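PDB 5IMY: vaginolysin from Gardnerella vaginalis, which probably binds cholesterol in host membranes and acts as a secreted pore-forming toxin of the cholesterol-dependent cytolysin family. Local coordinates for residues D170-Q175 with K181-A186; V212-T217 with D327-L332; A165-D170 with A331-G336. One frame throughout, in Å; residues are numbered along the deposited sequence.

Contact 1 of 3, residues D170-Q175 with K181-A186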
loop_
_atom_site.group_PDB
_atom_site.type_symbol
_atom_site.label_atom_id
_atom_site.label_comp_id
_atom_site.label_asym_id
_atom_site.label_seq_id
_atom_site.Cartn_x
_atom_site.Cartn_y
_atom_site.Cartn_z
ATOM N N ASP A 170 -2.870 -18.544 22.970
ATOM C CA ASP A 170 -3.632 -17.946 21.886
ATOM C C ASP A 170 -3.489 -16.436 21.972
ATOM O O ASP A 170 -3.722 -15.846 23.033
ATOM C CB ASP A 170 -5.106 -18.354 21.956
ATOM C CG ASP A 170 -5.299 -19.853 21.856
ATOM O OD1 ASP A 170 -5.342 -20.374 20.723
ATOM O OD2 ASP A 170 -5.408 -20.512 22.912
ATOM N N SER A 171 -3.096 -15.819 20.865
ATOM C CA SER A 171 -2.831 -14.392 20.812
ATOM C C SER A 171 -3.873 -13.693 19.951
ATOM O O SER A 171 -4.516 -14.302 19.091
ATOM C CB SER A 171 -1.430 -14.120 20.256
ATOM O OG SER A 171 -0.428 -14.463 21.195
ATOM N N ALA A 172 -4.030 -12.395 20.194
ATOM C CA ALA A 172 -4.917 -11.572 19.386
ATOM C C ALA A 172 -4.638 -10.111 19.690
ATOM O O ALA A 172 -4.360 -9.754 20.836
ATOM C CB ALA A 172 -6.390 -11.897 19.657
ATOM N N SER A 173 -4.707 -9.279 18.656
ATOM C CA SER A 173 -4.573 -7.843 18.842
ATOM C C SER A 173 -5.851 -7.282 19.454
ATOM O O SER A 173 -6.959 -7.650 19.058
ATOM C CB SER A 173 -4.285 -7.162 17.506
ATOM O OG SER A 173 -3.368 -6.093 17.661
ATOM N N ALA A 174 -5.694 -6.397 20.433
ATOM C CA ALA A 174 -6.842 -5.771 21.082
ATOM C C ALA A 174 -7.418 -4.718 20.144
ATOM O O ALA A 174 -6.798 -3.674 19.914
ATOM C CB ALA A 174 -6.439 -5.159 22.421
ATOM N N GLN A 175 -8.592 -4.992 19.602
ATOM C CA GLN A 175 -9.261 -4.105 18.655
ATOM C C GLN A 175 -10.686 -3.768 19.067
ATOM O O GLN A 175 -11.095 -2.612 18.942
ATOM C CB GLN A 175 -9.257 -4.747 17.259
ATOM C CG GLN A 175 -7.867 -4.879 16.650
ATOM C CD GLN A 175 -7.230 -3.532 16.365
ATOM O OE1 GLN A 175 -7.917 -2.521 16.226
ATOM N NE2 GLN A 175 -5.906 -3.515 16.274
ATOM N N LYS A 181 -14.066 -11.321 22.310
ATOM C CA LYS A 181 -15.023 -12.319 22.773
ATOM C C LYS A 181 -15.114 -13.484 21.798
ATOM O O LYS A 181 -15.298 -14.632 22.215
ATOM C CB LYS A 181 -16.396 -11.672 22.984
ATOM C CG LYS A 181 -16.526 -10.968 24.333
ATOM C CD LYS A 181 -17.572 -9.856 24.337
ATOM C CE LYS A 181 -18.963 -10.353 24.705
ATOM N NZ LYS A 181 -19.687 -10.951 23.553
ATOM N N ALA A 182 -14.964 -13.214 20.498
ATOM C CA ALA A 182 -14.966 -14.288 19.511
ATOM C C ALA A 182 -13.687 -15.113 19.572
ATOM O O ALA A 182 -13.706 -16.305 19.247
ATOM C CB ALA A 182 -15.154 -13.709 18.108
ATOM N N LYS A 183 -12.573 -14.501 19.982
ATOM C CA LYS A 183 -11.312 -15.225 20.089
ATOM C C LYS A 183 -11.218 -16.000 21.399
ATOM O O LYS A 183 -10.786 -17.157 21.406
ATOM C CB LYS A 183 -10.137 -14.250 19.975
ATOM C CG LYS A 183 -8.752 -14.882 20.147
ATOM C CD LYS A 183 -8.194 -15.391 18.828
ATOM C CE LYS A 183 -7.142 -16.469 19.050
ATOM N NZ LYS A 183 -6.529 -16.925 17.771
ATOM N N PHE A 184 -11.619 -15.384 22.511
ATOM C CA PHE A 184 -11.332 -15.909 23.840
ATOM C C PHE A 184 -12.568 -16.370 24.601
ATOM O O PHE A 184 -12.429 -16.889 25.713
ATOM C CB PHE A 184 -10.595 -14.850 24.665
ATOM C CG PHE A 184 -9.210 -14.544 24.165
ATOM C CD1 PHE A 184 -8.310 -15.567 23.913
ATOM C CD2 PHE A 184 -8.813 -13.238 23.942
ATOM C CE1 PHE A 184 -7.037 -15.290 23.452
ATOM C CE2 PHE A 184 -7.541 -12.956 23.482
ATOM C CZ PHE A 184 -6.653 -13.985 23.235
ATOM N N GLY A 185 -13.765 -16.198 24.047
ATOM C CA GLY A 185 -14.965 -16.693 24.694
ATOM C C GLY A 185 -16.004 -15.620 24.943
ATOM O O GLY A 185 -15.669 -14.458 25.192
ATOM N N ALA A 186 -17.280 -16.011 24.886
ATOM C CA ALA A 186 -18.371 -15.060 25.062
ATOM C C ALA A 186 -18.282 -14.309 26.382
ATOM O O ALA A 186 -18.873 -13.231 26.507
ATOM C CB ALA A 186 -19.712 -15.785 24.979
#
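K183 and F184, at the end of helix 177-184, lean together on D170, S171 and A172 of strand 166-173, and no hydrogen bond crosses between the two segments. Apolar contact predominates. With CG anti to the backbone N (chi1 177°) and a bend at chi2 (88°), the lysine chain reaches out toward the strand, so that K183 CG comes 3.8 Å from A172 CB. The same CG sits 3.7 Å above the plane of the F184 ring, over its centre, so the lysine methylenes lie against both the phenyl face and the strand. From the ring, F184 CE2 reaches A172 CB at 4.1 Å, and F184 CE1 comes within 3.9 Å of D170 CB.

Polar atoms meet carbon rather than one another. The carbonyl D170 O lies in the plane of the ring at its edge, 3.4 Å from F184 CE1, while the neighbouring strand takes the same oxygen as acceptor through N213. On the lysine, S171 O is 3.4 Å from K183 CE, close to the charged end without bonding it.

The ionic part is directed outward. D170 OD1 and K183 NZ stay 4.7 Å apart, too far for a salt bridge; the ammonium instead pairs with an acidic side chain on the chain of another protein, and S171 N donates a hydrogen bond to an acidic side chain there. F188, its ring plane about 30° from that of F184, and I211 continue the apolar packing, and one turn earlier in the helix Q179 NE2 bonds S173 O. In this family the strand and helix belong to a region thought to refold into membrane-spanning hairpins. An interface made mainly of carbon contacts would be compatible with such release, while the lysine charge and the S171 amide are used in binding the other protein.

Contact 2 of 3, residues V212-T217 with D327-L332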
loop_
_atom_site.group_PDB
_atom_site.type_symbol
_atom_site.label_atom_id
_atom_site.label_comp_id
_atom_site.label_asym_id
_atom_site.label_seq_id
_atom_site.Cartn_x
_atom_site.Cartn_y
_atom_site.Cartn_z
ATOM N N VAL A 212 -3.074 -12.162 25.207
ATOM C CA VAL A 212 -2.597 -13.535 25.079
ATOM C C VAL A 212 -3.107 -14.344 26.262
ATOM O O VAL A 212 -2.927 -13.949 27.418
ATOM C CB VAL A 212 -1.058 -13.597 25.006
ATOM C CG1 VAL A 212 -0.586 -15.032 24.821
ATOM C CG2 VAL A 212 -0.547 -12.715 23.876
ATOM N N ASN A 213 -3.743 -15.475 25.969
ATOM C CA ASN A 213 -4.194 -16.419 26.984
ATOM C C ASN A 213 -3.164 -17.535 27.088
ATOM O O ASN A 213 -2.906 -18.236 26.105
ATOM C CB ASN A 213 -5.571 -16.982 26.622
ATOM C CG ASN A 213 -6.144 -17.877 27.705
ATOM O OD1 ASN A 213 -5.832 -17.726 28.886
ATOM N ND2 ASN A 213 -6.990 -18.819 27.303
ATOM N N PHE A 214 -2.565 -17.689 28.266
ATOM C CA PHE A 214 -1.593 -18.747 28.515
ATOM C C PHE A 214 -2.247 -19.856 29.325
ATOM O O PHE A 214 -2.847 -19.593 30.374
ATOM C CB PHE A 214 -0.369 -18.215 29.263
ATOM C CG PHE A 214 0.547 -17.388 28.418
ATOM C CD1 PHE A 214 1.471 -17.990 27.579
ATOM C CD2 PHE A 214 0.493 -16.006 28.462
ATOM C CE1 PHE A 214 2.317 -17.230 26.799
ATOM C CE2 PHE A 214 1.338 -15.242 27.685
ATOM C CZ PHE A 214 2.252 -15.853 26.852
ATOM N N LYS A 215 -2.131 -21.088 28.837
ATOM C CA LYS A 215 -2.646 -22.265 29.525
ATOM C C LYS A 215 -1.503 -23.242 29.743
ATOM O O LYS A 215 -0.901 -23.726 28.779
ATOM C CB LYS A 215 -3.771 -22.925 28.727
ATOM C CG LYS A 215 -5.143 -22.347 29.019
ATOM C CD LYS A 215 -6.190 -22.866 28.053
ATOM C CE LYS A 215 -7.563 -22.324 28.404
ATOM N NZ LYS A 215 -8.552 -22.543 27.315
ATOM N N GLN A 216 -1.207 -23.526 31.009
ATOM C CA GLN A 216 -0.202 -24.511 31.391
ATOM C C GLN A 216 -0.934 -25.714 31.973
ATOM O O GLN A 216 -1.510 -25.630 33.064
ATOM C CB GLN A 216 0.786 -23.920 32.392
ATOM C CG GLN A 216 1.327 -22.559 31.981
ATOM C CD GLN A 216 2.509 -22.119 32.817
ATOM O OE1 GLN A 216 2.352 -21.411 33.814
ATOM N NE2 GLN A 216 3.705 -22.534 32.415
ATOM N N THR A 217 -0.922 -26.825 31.242
ATOM C CA THR A 217 -1.634 -28.033 31.639
ATOM C C THR A 217 -0.648 -29.013 32.262
ATOM O O THR A 217 0.303 -29.445 31.603
ATOM C CB THR A 217 -2.335 -28.672 30.439
ATOM O OG1 THR A 217 -3.271 -27.743 29.879
ATOM C CG2 THR A 217 -3.077 -29.940 30.856
ATOM N N ASP A 327 10.344 -9.587 31.287
ATOM C CA ASP A 327 10.949 -10.384 32.350
ATOM C C ASP A 327 9.943 -10.716 33.446
ATOM O O ASP A 327 10.066 -11.757 34.100
ATOM C CB ASP A 327 12.162 -9.657 32.934
ATOM C CG ASP A 327 13.432 -9.914 32.144
ATOM O OD1 ASP A 327 13.553 -10.999 31.537
ATOM O OD2 ASP A 327 14.313 -9.027 32.132
ATOM N N THR A 328 8.949 -9.851 33.668
ATOM C CA THR A 328 7.840 -10.219 34.543
ATOM C C THR A 328 7.116 -11.440 33.994
ATOM O O THR A 328 6.843 -12.400 34.724
ATOM C CB THR A 328 6.871 -9.043 34.694
ATOM O OG1 THR A 328 7.491 -8.002 35.459
ATOM C CG2 THR A 328 5.569 -9.475 35.383
ATOM N N LEU A 329 6.798 -11.417 32.699
ATOM C CA LEU A 329 6.139 -12.551 32.063
ATOM C C LEU A 329 6.948 -13.830 32.240
ATOM O O LEU A 329 6.433 -14.840 32.733
ATOM C CB LEU A 329 5.927 -12.254 30.578
ATOM C CG LEU A 329 5.380 -13.389 29.709
ATOM C CD1 LEU A 329 3.887 -13.561 29.929
ATOM C CD2 LEU A 329 5.697 -13.128 28.247
ATOM N N LYS A 330 8.223 -13.804 31.844
ATOM C CA LYS A 330 9.019 -15.026 31.832
ATOM C C LYS A 330 9.196 -15.615 33.225
ATOM O O LYS A 330 9.423 -16.825 33.348
ATOM C CB LYS A 330 10.381 -14.755 31.190
ATOM C CG LYS A 330 10.277 -14.198 29.777
ATOM C CD LYS A 330 11.336 -14.764 28.845
ATOM C CE LYS A 330 11.076 -16.228 28.522
ATOM N NZ LYS A 330 11.773 -16.656 27.276
ATOM N N ALA A 331 9.096 -14.798 34.276
ATOM C CA ALA A 331 9.109 -15.344 35.628
ATOM C C ALA A 331 7.803 -16.067 35.938
ATOM O O ALA A 331 7.816 -17.172 36.492
ATOM C CB ALA A 331 9.356 -14.229 36.644
ATOM N N LEU A 332 6.668 -15.462 35.582
ATOM C CA LEU A 332 5.378 -16.102 35.823
ATOM C C LEU A 332 5.259 -17.422 35.074
ATOM O O LEU A 332 4.624 -18.359 35.568
ATOM C CB LEU A 332 4.242 -15.160 35.421
ATOM C CG LEU A 332 4.140 -13.857 36.221
ATOM C CD1 LEU A 332 3.109 -12.928 35.599
ATOM C CD2 LEU A 332 3.794 -14.137 37.677
#
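F214 on strand 212-217 looks toward L329 on helix 327-332 across the roughly 10 Å usual for a helix packed on a sheet, the nearest CA atoms, F214 CA and L332 CA, lying 10.4 Å apart. The gap is filled mainly by side chains. Chi1 of L329 (174°) sends CG out from the helix and chi2 (77°) turns CD1 onto F214 CE2, 3.8 Å away; the two side chains cross at about a right angle, and the methyl meets the ring obliquely. One face of the phenyl is taken within its own strand, where V212 CG1 lies 3.4 Å above the ring plane, offset toward the rim.

Two residues along the strand, the contact turns polar. Q216 OE1 and L332 O, both acceptors, stand 4.2 Å apart, and the guanidinium of R263 reconciles them: its NH1 donates to L332 O and, weakly, to Q216 OE1. The glutamine NE2 makes a further weak hydrogen bond to I333 O, so both ends of the amide have partners.

The result is a helix laid on the central antiparallel sheet of domain 3, the pore-forming part of the cholesterol-dependent cytolysin fold. Strand 208-223 bonds through its backbone to strand 166-173 along one edge and strand 263-271 along the other; L329 also touches F269 of the latter, while I286 of helix 278-286 packs on V212 and F214.

Contact 3 of 3, residues A165-D170 with A331-G336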
loop_
_atom_site.group_PDB
_atom_site.type_symbol
_atom_site.label_atom_id
_atom_site.label_comp_id
_atom_site.label_asym_id
_atom_site.label_seq_id
_atom_site.Cartn_x
_atom_site.Cartn_y
_atom_site.Cartn_z
ATOM N N ALA A 165 4.517 -28.902 32.395
ATOM C CA ALA A 165 3.235 -28.598 31.778
ATOM C C ALA A 165 3.376 -28.462 30.270
ATOM O O ALA A 165 4.311 -27.827 29.774
ATOM C CB ALA A 165 2.662 -27.302 32.352
ATOM N N ARG A 166 2.444 -29.069 29.540
ATOM C CA ARG A 166 2.265 -28.720 28.139
ATOM C C ARG A 166 1.661 -27.327 28.069
ATOM O O ARG A 166 0.590 -27.080 28.636
ATOM C CB ARG A 166 1.359 -29.721 27.429
ATOM C CG ARG A 166 1.125 -29.380 25.959
ATOM C CD ARG A 166 -0.219 -29.886 25.479
ATOM N NE ARG A 166 -0.336 -31.323 25.674
ATOM C CZ ARG A 166 0.263 -32.222 24.905
ATOM N NH1 ARG A 166 1.022 -31.821 23.891
ATOM N NH2 ARG A 166 0.102 -33.515 25.159
ATOM N N MET A 167 2.342 -26.419 27.385
ATOM C CA MET A 167 1.913 -25.034 27.314
ATOM C C MET A 167 1.332 -24.741 25.939
ATOM O O MET A 167 1.848 -25.210 24.920
ATOM C CB MET A 167 3.080 -24.090 27.606
ATOM C CG MET A 167 2.728 -22.963 28.556
ATOM S SD MET A 167 2.688 -21.363 27.741
ATOM C CE MET A 167 4.103 -20.589 28.515
ATOM N N GLN A 168 0.245 -23.976 25.926
ATOM C CA GLN A 168 -0.381 -23.523 24.697
ATOM C C GLN A 168 -0.883 -22.108 24.927
ATOM O O GLN A 168 -1.352 -21.782 26.022
ATOM C CB GLN A 168 -1.536 -24.445 24.277
ATOM C CG GLN A 168 -2.788 -24.309 25.132
ATOM C CD GLN A 168 -3.647 -25.561 25.110
ATOM O OE1 GLN A 168 -3.476 -26.429 24.253
ATOM N NE2 GLN A 168 -4.573 -25.662 26.058
ATOM N N TYR A 169 -0.768 -21.266 23.905
ATOM C CA TYR A 169 -1.167 -19.874 24.030
ATOM C C TYR A 169 -1.905 -19.437 22.777
ATOM O O TYR A 169 -1.612 -19.894 21.669
ATOM C CB TYR A 169 0.042 -18.957 24.280
ATOM C CG TYR A 169 1.043 -18.913 23.143
ATOM C CD1 TYR A 169 0.866 -18.049 22.072
ATOM C CD2 TYR A 169 2.169 -19.725 23.151
ATOM C CE1 TYR A 169 1.776 -18.002 21.035
ATOM C CE2 TYR A 169 3.086 -19.684 22.119
ATOM C CZ TYR A 169 2.883 -18.820 21.064
ATOM O OH TYR A 169 3.790 -18.771 20.031
ATOM N N ASP A 170 -2.870 -18.544 22.970
ATOM C CA ASP A 170 -3.632 -17.946 21.886
ATOM C C ASP A 170 -3.489 -16.436 21.972
ATOM O O ASP A 170 -3.722 -15.846 23.033
ATOM C CB ASP A 170 -5.106 -18.354 21.956
ATOM C CG ASP A 170 -5.299 -19.853 21.856
ATOM O OD1 ASP A 170 -5.342 -20.374 20.723
ATOM O OD2 ASP A 170 -5.408 -20.512 22.912
ATOM N N ALA A 331 9.096 -14.798 34.276
ATOM C CA ALA A 331 9.109 -15.344 35.628
ATOM C C ALA A 331 7.803 -16.067 35.938
ATOM O O ALA A 331 7.816 -17.172 36.492
ATOM C CB ALA A 331 9.356 -14.229 36.644
ATOM N N LEU A 332 6.668 -15.462 35.582
ATOM C CA LEU A 332 5.378 -16.102 35.823
ATOM C C LEU A 332 5.259 -17.422 35.074
ATOM O O LEU A 332 4.624 -18.359 35.568
ATOM C CB LEU A 332 4.242 -15.160 35.421
ATOM C CG LEU A 332 4.140 -13.857 36.221
ATOM C CD1 LEU A 332 3.109 -12.928 35.599
ATOM C CD2 LEU A 332 3.794 -14.137 37.677
ATOM N N ILE A 333 5.854 -17.516 33.884
ATOM C CA ILE A 333 5.836 -18.773 33.140
ATOM C C ILE A 333 6.592 -19.849 33.905
ATOM O O ILE A 333 6.064 -20.935 34.175
ATOM C CB ILE A 333 6.427 -18.572 31.731
ATOM C CG1 ILE A 333 5.668 -17.483 30.962
ATOM C CG2 ILE A 333 6.419 -19.881 30.953
ATOM C CD1 ILE A 333 4.163 -17.634 30.968
ATOM N N GLN A 334 7.843 -19.564 34.266
ATOM C CA GLN A 334 8.706 -20.572 34.866
ATOM C C GLN A 334 8.295 -20.940 36.285
ATOM O O GLN A 334 8.787 -21.946 36.808
ATOM C CB GLN A 334 10.156 -20.084 34.857
ATOM C CG GLN A 334 11.173 -21.179 34.576
ATOM C CD GLN A 334 10.972 -21.822 33.216
ATOM O OE1 GLN A 334 10.466 -21.190 32.287
ATOM N NE2 GLN A 334 11.357 -23.087 33.095
ATOM N N GLU A 335 7.418 -20.160 36.922
ATOM C CA GLU A 335 6.914 -20.546 38.235
ATOM C C GLU A 335 5.916 -21.693 38.134
ATOM O O GLU A 335 5.803 -22.498 39.065
ATOM C CB GLU A 335 6.281 -19.336 38.931
ATOM C CG GLU A 335 5.373 -19.675 40.118
ATOM C CD GLU A 335 5.673 -18.844 41.350
ATOM O OE1 GLU A 335 6.869 -18.650 41.662
ATOM O OE2 GLU A 335 4.713 -18.391 42.013
ATOM N N GLY A 336 5.196 -21.793 37.019
ATOM C CA GLY A 336 4.191 -22.824 36.857
ATOM C C GLY A 336 4.550 -23.850 35.803
ATOM O O GLY A 336 3.669 -24.519 35.254
#
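M167 meets I333 where helix 326-335 packs on the central antiparallel sheet of domain 3, the pore-forming part of the cholesterol-dependent cytolysin fold, a plain helix-on-sheet contact. The tight part is one methyl group against one branched side chain. M167 curls over by bends at chi2 and chi3, its chi1 of -135° lying well off a staggered value, and thereby brings CE within 3.4 Å of I333 CG2, a close approach for two carbons. The side chains cross at about a right angle, end meeting branch. Around them, F214 of the adjoining strand packs beside the sulfur and Q216 against the methylene chain, so the methionine bridges strand and helix from a partly buried site.

Toward the end of the helix the fit slackens. A165 CB stands 4.1 Å from G336 O, a loose van der Waals approach with no hydrogen bond. Here the backbone bond between A165 and A337 ties the strand end to the residue after the segment, while Y218 OH of the adjoining strand bonds G336 O. The helix surface beyond, at Q334, is exposed. Back at the methionine, the same methyl has a second neighbour, with I333 CD1 lying 3.8 Å from M167 CE.

The three contacts show how a sheet can be packed from both faces. Contacts 1 and 3 share strand 166-173, whose side chains alternate: D170 and A172 face helix 177-184, M167 the opposite helix 326-335. Contacts 2 and 3 lie only about 5 Å apart between centres and seat that second helix on adjoining strands, tied by backbone bonds such as K215 N to Q168 O at 3.0 Å. Contact 2 is buried; the other two are partly buried. Chemistry follows place: contacts 2 and 3 rest on apolar side chains with polar bonds supplied by neighbours, whereas contact 1 sends a charge outward to another protein.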